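Local coordinates for protein silicatein alpha (Tethya aurantium, PDB 6ZQ3) that is a papain-family protein of sponge silica spicules that probably promotes silica deposition and is classed as a cysteine-type peptidase, at residues G21-S26 against Y90-K95; N143-Y148 against A183-G188; K198-R201 against N205-G208. One frame throughout, in Å; residues are numbered along the deposited sequence.

Contact 1. Residues G21-S26 against Y90-K95; sequences GDCGAS and YPFRGK
The phenyl ring of Phe92 approaches the turn around Cys23 obliquely, its CZ lying 4.2 Å from Cys23 CB. Over one of its faces sits the backbone of its own loop, with Gly94 N 3.5 Å above the ring plane and displaced toward the rim. Gly21 N nears the ring obliquely at CE2, 4.4 Å away, and Phe29 adds an edge-to-face contact from the helix 26-43. With CG anti to the backbone N (chi1 -170°), Phe92 directs its ring at the Cys23 loop.

Cys23 CB has a second and closer neighbour, Gly94 O at 3.2 Å, so this methylene touches the carbonyl oxygen and the ring from directions roughly at a right angle. In the papain fold, residues 21-26 lead into the long central helix of the helical domain. Gly24 is the centre of an inverse gamma turn closed by a weak bond from Ala25 N to Cys23 O, and Ala25 is the N-cap of helix 26-43. Ser26, the first residue of that helix, probably occupies the position of the nucleophilic cysteine of papain-like peptidases. The SG of Cys23, anti to the backbone N (chi1 168°), forms the disulfide with Cys66. Gln52, on helix 51-57, grips residues 90-95 by two hydrogen bonds: its OE1 accepts from Arg93 N and its NE2 donates to Lys95 O.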
loop_
_atom_site.group_PDB
_atom_site.type_symbol
_atom_site.label_atom_id
_atom_site.label_comp_id
_atom_site.label_asym_id
_atom_site.label_seq_id
_atom_site.Cartn_x
_atom_site.Cartn_y
_atom_site.Cartn_z
ATOM N N GLY A 21 -10.931 9.405 -0.347
ATOM C CA GLY A 21 -11.852 10.473 -0.010
ATOM C C GLY A 21 -11.240 11.363 1.047
ATOM O O GLY A 21 -10.019 11.571 1.076
ATOM N N ASP A 22 -12.106 11.844 1.939
ATOM C CA ASP A 22 -11.710 12.627 3.079
ATOM C C ASP A 22 -11.314 11.762 4.294
ATOM O O ASP A 22 -11.122 12.291 5.391
ATOM C CB ASP A 22 -12.849 13.566 3.467
ATOM C CG ASP A 22 -12.398 14.664 4.414
ATOM O OD1 ASP A 22 -11.232 15.098 4.273
ATOM O OD2 ASP A 22 -13.179 15.093 5.306
ATOM N N CYS A 23 -11.171 10.451 4.105
ATOM C CA CYS A 23 -10.795 9.526 5.190
ATOM C C CYS A 23 -9.284 9.242 5.185
ATOM O O CYS A 23 -8.731 8.851 4.164
ATOM C CB CYS A 23 -11.605 8.228 5.055
ATOM S SG CYS A 23 -11.075 6.834 6.074
ATOM N N GLY A 24 -8.625 9.435 6.330
ATOM C CA GLY A 24 -7.162 9.375 6.422
ATOM C C GLY A 24 -6.625 7.969 6.614
ATOM O O GLY A 24 -5.898 7.716 7.567
ATOM N N ALA A 25 -6.954 7.078 5.682
ATOM C CA ALA A 25 -6.734 5.633 5.802
ATOM C C ALA A 25 -5.771 5.059 4.753
ATOM O O ALA A 25 -5.979 3.949 4.259
ATOM C CB ALA A 25 -8.074 4.917 5.673
ATOM N N SER A 26 -4.722 5.781 4.401
ATOM C CA SER A 26 -3.728 5.223 3.480
ATOM C C SER A 26 -3.142 3.906 3.991
ATOM O O SER A 26 -2.964 2.957 3.223
ATOM C CB SER A 26 -2.600 6.223 3.166
ATOM O OG SER A 26 -2.041 6.783 4.336
ATOM N N TYR A 90 -17.748 -5.705 0.495
ATOM C CA TYR A 90 -17.470 -4.822 1.651
ATOM C C TYR A 90 -16.883 -3.491 1.163
ATOM O O TYR A 90 -15.683 -3.289 1.222
ATOM C CB TYR A 90 -16.522 -5.499 2.649
ATOM C CG TYR A 90 -16.608 -4.978 4.085
ATOM C CD1 TYR A 90 -17.043 -3.662 4.377
ATOM C CD2 TYR A 90 -16.269 -5.802 5.160
ATOM C CE1 TYR A 90 -17.122 -3.198 5.682
ATOM C CE2 TYR A 90 -16.346 -5.337 6.466
ATOM C CZ TYR A 90 -16.770 -4.037 6.727
ATOM O OH TYR A 90 -16.859 -3.590 8.048
ATOM N N PRO A 91 -17.742 -2.571 0.688
ATOM C CA PRO A 91 -17.280 -1.466 -0.142
ATOM C C PRO A 91 -16.942 -0.243 0.666
ATOM O O PRO A 91 -17.377 -0.113 1.806
ATOM C CB PRO A 91 -18.493 -1.183 -1.049
ATOM C CG PRO A 91 -19.688 -1.671 -0.280
ATOM C CD PRO A 91 -19.200 -2.469 0.915
ATOM N N PHE A 92 -16.173 0.648 0.056
ATOM C CA PHE A 92 -15.643 1.814 0.729
ATOM C C PHE A 92 -16.787 2.811 0.873
ATOM O O PHE A 92 -17.503 3.075 -0.068
ATOM C CB PHE A 92 -14.471 2.387 -0.067
ATOM C CG PHE A 92 -13.707 3.452 0.658
ATOM C CD1 PHE A 92 -12.914 3.134 1.730
ATOM C CD2 PHE A 92 -13.779 4.784 0.255
ATOM C CE1 PHE A 92 -12.212 4.118 2.421
ATOM C CE2 PHE A 92 -13.078 5.770 0.940
ATOM C CZ PHE A 92 -12.298 5.435 2.037
ATOM N N ARG A 93 -16.994 3.294 2.091
ATOM C CA ARG A 93 -18.077 4.232 2.358
ATOM C C ARG A 93 -17.539 5.634 2.580
ATOM O O ARG A 93 -18.296 6.604 2.614
ATOM C CB ARG A 93 -18.888 3.783 3.574
ATOM N N GLY A 94 -16.224 5.734 2.731
ATOM C CA GLY A 94 -15.599 7.024 2.949
ATOM C C GLY A 94 -15.395 7.363 4.397
ATOM O O GLY A 94 -14.802 8.385 4.704
ATOM N N LYS A 95 -15.903 6.524 5.289
ATOM C CA LYS A 95 -15.762 6.775 6.713
ATOM C C LYS A 95 -16.000 5.514 7.527
ATOM O O LYS A 95 -16.510 4.515 7.020
ATOM C CB LYS A 95 -16.724 7.879 7.160
ATOM C CG LYS A 95 -17.871 7.394 8.031
#

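Contact 2. Residues N143-Y148 against A183-G188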
loop_
_atom_site.group_PDB
_atom_site.type_symbol
_atom_site.label_atom_id
_atom_site.label_comp_id
_atom_site.label_asym_id
_atom_site.label_seq_id
_atom_site.Cartn_x
_atom_site.Cartn_y
_atom_site.Cartn_z
ATOM N N ASN A 143 4.222 20.354 -0.520
ATOM C CA ASN A 143 3.202 20.803 -1.422
ATOM C C ASN A 143 3.435 20.185 -2.802
ATOM O O ASN A 143 2.519 20.066 -3.625
ATOM C CB ASN A 143 3.264 22.315 -1.473
ATOM C CG ASN A 143 1.952 22.943 -1.872
ATOM O OD1 ASN A 143 0.893 22.476 -1.473
ATOM N ND2 ASN A 143 2.019 24.035 -2.649
ATOM N N ALA A 144 4.675 19.781 -3.044
ATOM C CA ALA A 144 5.054 19.198 -4.322
ATOM C C ALA A 144 4.452 17.816 -4.468
ATOM O O ALA A 144 3.986 17.436 -5.563
ATOM C CB ALA A 144 6.575 19.144 -4.453
ATOM N N PHE A 145 4.485 17.066 -3.364
ATOM C CA PHE A 145 3.790 15.787 -3.287
ATOM C C PHE A 145 2.271 15.955 -3.305
ATOM O O PHE A 145 1.552 15.326 -4.085
ATOM C CB PHE A 145 4.170 15.034 -2.007
ATOM C CG PHE A 145 3.639 13.630 -1.990
ATOM C CD1 PHE A 145 4.347 12.613 -2.620
ATOM C CD2 PHE A 145 2.390 13.345 -1.431
ATOM C CE1 PHE A 145 3.845 11.349 -2.653
ATOM C CE2 PHE A 145 1.893 12.073 -1.466
ATOM C CZ PHE A 145 2.617 11.079 -2.073
ATOM N N ARG A 146 1.785 16.795 -2.417
ATOM C CA ARG A 146 0.365 17.058 -2.331
ATOM C C ARG A 146 -0.196 17.405 -3.689
ATOM O O ARG A 146 -1.264 16.955 -4.041
ATOM C CB ARG A 146 0.151 18.188 -1.331
ATOM C CG ARG A 146 -1.285 18.458 -0.914
ATOM C CD ARG A 146 -1.776 19.754 -1.524
ATOM N NE ARG A 146 -2.678 20.546 -0.684
ATOM C CZ ARG A 146 -3.918 20.200 -0.357
ATOM N NH1 ARG A 146 -4.419 19.029 -0.730
ATOM N NH2 ARG A 146 -4.651 21.022 0.379
ATOM N N PHE A 147 0.565 18.166 -4.475
ATOM C CA PHE A 147 0.185 18.537 -5.845
ATOM C C PHE A 147 1.067 17.967 -6.954
ATOM O O PHE A 147 1.189 18.566 -8.000
ATOM C CB PHE A 147 0.171 20.057 -5.967
ATOM C CG PHE A 147 -0.894 20.705 -5.141
ATOM C CD1 PHE A 147 -2.230 20.392 -5.364
ATOM C CD2 PHE A 147 -0.565 21.629 -4.145
ATOM C CE1 PHE A 147 -3.229 20.978 -4.606
ATOM C CE2 PHE A 147 -1.545 22.232 -3.400
ATOM C CZ PHE A 147 -2.878 21.907 -3.621
ATOM N N TYR A 148 1.651 16.801 -6.749
ATOM C CA TYR A 148 2.424 16.151 -7.806
ATOM C C TYR A 148 1.552 15.858 -9.004
ATOM O O TYR A 148 0.429 15.395 -8.831
ATOM C CB TYR A 148 3.014 14.855 -7.282
ATOM C CG TYR A 148 3.540 13.921 -8.341
ATOM C CD1 TYR A 148 2.701 13.003 -8.956
ATOM C CD2 TYR A 148 4.878 13.917 -8.692
ATOM C CE1 TYR A 148 3.170 12.112 -9.911
ATOM C CE2 TYR A 148 5.362 13.034 -9.647
ATOM C CZ TYR A 148 4.500 12.131 -10.250
ATOM O OH TYR A 148 4.961 11.248 -11.203
ATOM N N ALA A 183 5.080 3.977 -7.458
ATOM C CA ALA A 183 4.256 3.837 -6.285
ATOM C C ALA A 183 2.824 4.135 -6.662
ATOM O O ALA A 183 2.548 5.109 -7.339
ATOM C CB ALA A 183 4.749 4.785 -5.187
ATOM N N LYS A 184 1.913 3.307 -6.202
ATOM C CA LYS A 184 0.483 3.521 -6.433
ATOM C C LYS A 184 -0.161 4.244 -5.227
ATOM O O LYS A 184 -0.107 3.735 -4.115
ATOM C CB LYS A 184 -0.170 2.151 -6.674
ATOM C CG LYS A 184 -1.660 2.170 -6.902
ATOM C CD LYS A 184 -2.195 0.749 -6.773
ATOM C CE LYS A 184 -3.516 0.595 -7.501
ATOM N NZ LYS A 184 -4.374 -0.378 -6.801
ATOM N N ASN A 185 -0.733 5.425 -5.439
ATOM C CA ASN A 185 -1.407 6.181 -4.361
ATOM C C ASN A 185 -2.905 5.841 -4.386
ATOM O O ASN A 185 -3.378 5.084 -5.246
ATOM C CB ASN A 185 -1.197 7.707 -4.545
ATOM C CG ASN A 185 -1.198 8.475 -3.238
ATOM O OD1 ASN A 185 -1.485 7.933 -2.164
ATOM N ND2 ASN A 185 -0.875 9.758 -3.316
ATOM N N SER A 186 -3.644 6.397 -3.443
ATOM C CA SER A 186 -5.059 6.149 -3.345
ATOM C C SER A 186 -5.750 7.497 -3.196
ATOM O O SER A 186 -6.612 7.682 -2.320
ATOM C CB SER A 186 -5.345 5.218 -2.148
ATOM O OG SER A 186 -4.697 5.668 -0.950
ATOM N N TRP A 187 -5.340 8.446 -4.053
ATOM C CA TRP A 187 -5.994 9.760 -4.172
ATOM C C TRP A 187 -6.714 9.843 -5.497
ATOM O O TRP A 187 -7.021 10.919 -5.965
ATOM C CB TRP A 187 -4.991 10.924 -4.014
ATOM C CG TRP A 187 -4.474 11.026 -2.619
ATOM C CD1 TRP A 187 -4.983 10.409 -1.525
ATOM C CD2 TRP A 187 -3.358 11.803 -2.155
ATOM N NE1 TRP A 187 -4.255 10.735 -0.415
ATOM C CE2 TRP A 187 -3.256 11.599 -0.770
ATOM C CE3 TRP A 187 -2.435 12.653 -2.776
ATOM C CZ2 TRP A 187 -2.262 12.205 0.008
ATOM C CZ3 TRP A 187 -1.452 13.254 -2.006
ATOM C CH2 TRP A 187 -1.381 13.038 -0.631
ATOM N N GLY A 188 -7.010 8.695 -6.085
ATOM C CA GLY A 188 -7.826 8.662 -7.272
ATOM C C GLY A 188 -7.021 9.046 -8.488
ATOM O O GLY A 188 -5.845 9.443 -8.381
#
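Phe145 reaches out from the short helix 143-146 toward Trp187 and Asn185. At CB it turns CG anti to the backbone N (chi1 -171°), which carries the ring across to the other segment. CD2 lies 3.9 Å from Trp187 CH2, and the next atom, CE2, comes to 3.5 Å from the same carbon. CZ, at the ring's end, has Asn185 ND2 3.9 Å away. Trp187 CH2 sits at the edge of the phenyl ring, near its plane; the two six-membered rings are inclined at 73° with centroids 5.5 Å apart, an oblique pair. Asn185 ND2 also lies 3.3 Å above the Trp187 ring plane, offset toward the rim. Were Phe145 replaced by an alanine, the CH2 and CZ3 side of the indole would lose its phenyl neighbour, and Trp187 would probably be less firmly held there even with Trp191 still against it.

Asn185 OD1 is hydrogen-bonded to His165 NE2, an arrangement consistent with the histidine-asparagine pair of papain-like active sites, where a tryptophan commonly covers the pair. No hydrogen bond joins 143-148 to 183-188, so the aromatic carbons supply an apolar cover, while Asn185 OD1 is held by His165 NE2 and, weakly, by Ser186 N.

Contact 3. Residues K198-R201 against N205-G208; sequences KMAR and NQCG
Met199 and Ala200 each meet one side chain of the loop that follows their strand: Met199 touches Cys207, and Ala200 touches Gln206. This buried contact belongs to the beta-rich domain of the papain fold, where strand 196-200 is a neighbour of strand 180-184 and the chain turns back as a loop before strand 214-217.

The Met199 side chain is extended as far as SD and then bends at chi3 (67°), which sends the terminal methyl toward the cysteine. CE rests 3.5 Å from Cys207 CB and 3.7 Å from Cys207 SG, with the SD-CE bond running steeply across the CB-SG bond instead of along it. Tyr153 lies against both Met199 and Cys207, and the cysteine is fixed further by its disulfide to Cys158.

The second pair sets a methyl group against an amide. Gln206 is drawn out straight, with CG anti to the backbone N (chi1 -169°), and its head group comes over Ala200, whose CB lies 3.4 Å from OE1 and 3.5 Å from NE2, off the amide plane and between the two polar atoms. The amide is held in this rotation by outside partners: NE2 donates a hydrogen bond to Asp154 OD1, and OE1 accepts from Ser155 N.

No direct hydrogen bond crosses the contact; two waters make the polar links. One lies 2.7 Å from Ala200 O and accepts from Gln206 N at 3.2 Å, joining backbone to backbone. The other links backbone to side chain, accepting from Ala200 N at 2.9 Å and donating to Gln206 OE1 at 2.8 Å.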
loop_
_atom_site.group_PDB
_atom_site.type_symbol
_atom_site.label_atom_id
_atom_site.label_comp_id
_atom_site.label_asym_id
_atom_site.label_seq_id
_atom_site.Cartn_x
_atom_site.Cartn_y
_atom_site.Cartn_z
ATOM N N LYS A 198 6.082 8.475 -9.482
ATOM C CA LYS A 198 7.409 7.899 -9.608
ATOM C C LYS A 198 8.309 8.618 -8.620
ATOM O O LYS A 198 8.527 9.827 -8.736
ATOM C CB LYS A 198 7.917 7.993 -11.046
ATOM N N MET A 199 8.806 7.889 -7.617
ATOM C CA MET A 199 9.703 8.493 -6.614
ATOM C C MET A 199 11.172 8.143 -6.777
ATOM O O MET A 199 11.524 7.202 -7.472
ATOM C CB MET A 199 9.212 8.158 -5.228
ATOM C CG MET A 199 7.892 8.855 -4.980
ATOM S SD MET A 199 7.286 8.683 -3.322
ATOM C CE MET A 199 8.509 9.617 -2.412
ATOM N N ALA A 200 12.027 8.948 -6.153
ATOM C CA ALA A 200 13.479 8.873 -6.389
ATOM C C ALA A 200 14.042 7.561 -5.849
ATOM O O ALA A 200 13.848 7.205 -4.674
ATOM C CB ALA A 200 14.180 10.069 -5.751
ATOM N N ARG A 201 14.699 6.805 -6.711
ATOM C CA ARG A 201 15.264 5.547 -6.264
ATOM C C ARG A 201 16.737 5.646 -6.109
ATOM O O ARG A 201 17.412 6.186 -6.979
ATOM C CB ARG A 201 14.972 4.431 -7.252
ATOM C CG ARG A 201 15.436 3.075 -6.762
ATOM C CD ARG A 201 14.706 1.961 -7.480
ATOM N NE ARG A 201 15.581 1.232 -8.391
ATOM C CZ ARG A 201 15.527 1.269 -9.717
ATOM N NH1 ARG A 201 16.372 0.536 -10.410
ATOM N NH2 ARG A 201 14.636 2.005 -10.363
ATOM N N ASN A 205 17.565 6.728 0.306
ATOM C CA ASN A 205 16.284 6.581 0.971
ATOM C C ASN A 205 15.547 7.900 1.121
ATOM O O ASN A 205 15.115 8.273 2.219
ATOM C CB ASN A 205 16.437 5.888 2.338
ATOM C CG ASN A 205 15.094 5.538 2.958
ATOM O OD1 ASN A 205 14.161 5.157 2.253
ATOM N ND2 ASN A 205 14.978 5.700 4.274
ATOM N N GLN A 206 15.391 8.581 -0.010
ATOM C CA GLN A 206 14.708 9.844 -0.073
ATOM C C GLN A 206 13.223 9.650 0.272
ATOM O O GLN A 206 12.600 8.723 -0.236
ATOM C CB GLN A 206 14.865 10.422 -1.484
ATOM C CG GLN A 206 14.429 11.866 -1.605
ATOM C CD GLN A 206 14.425 12.338 -3.034
ATOM O OE1 GLN A 206 13.369 12.612 -3.600
ATOM N NE2 GLN A 206 15.602 12.432 -3.632
ATOM N N CYS A 207 12.694 10.517 1.148
ATOM C CA CYS A 207 11.302 10.490 1.638
ATOM C C CYS A 207 10.977 9.292 2.558
ATOM O O CYS A 207 9.800 9.051 2.929
ATOM C CB CYS A 207 10.321 10.582 0.460
ATOM S SG CYS A 207 10.579 12.087 -0.524
ATOM N N GLY A 208 12.030 8.569 2.933
ATOM C CA GLY A 208 11.921 7.422 3.813
ATOM C C GLY A 208 11.114 6.311 3.197
ATOM O O GLY A 208 10.345 5.660 3.893
HETATM O O HOH W 1 15.847 7.258 -2.844
HETATM O O HOH W 2 11.372 10.609 -3.874
#

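From the N terminus, the chain first enters contact 1, which closes a mostly helical excursion of 63 residues and ties the approach to helix 26-43 to the loop between strands 84-85 and 106-108. Contact 2 then closes 34 residues, joining helix 143-146 to the turn that follows strand 180-184. Contact 3 follows, closing three residues beyond strand 196-200. The three lie in series, neither nested nor crossed. Contacts 2 and 3, centres 13 Å apart, each reach the mixed sheet through one segment, on neighbouring strands 180-184 and 196-200, and touch where the Tyr148 hydroxyl lies against Lys198 N. Contact 1 stands apart in the helical domain, its nearest atoms about 5 Å from contact 2.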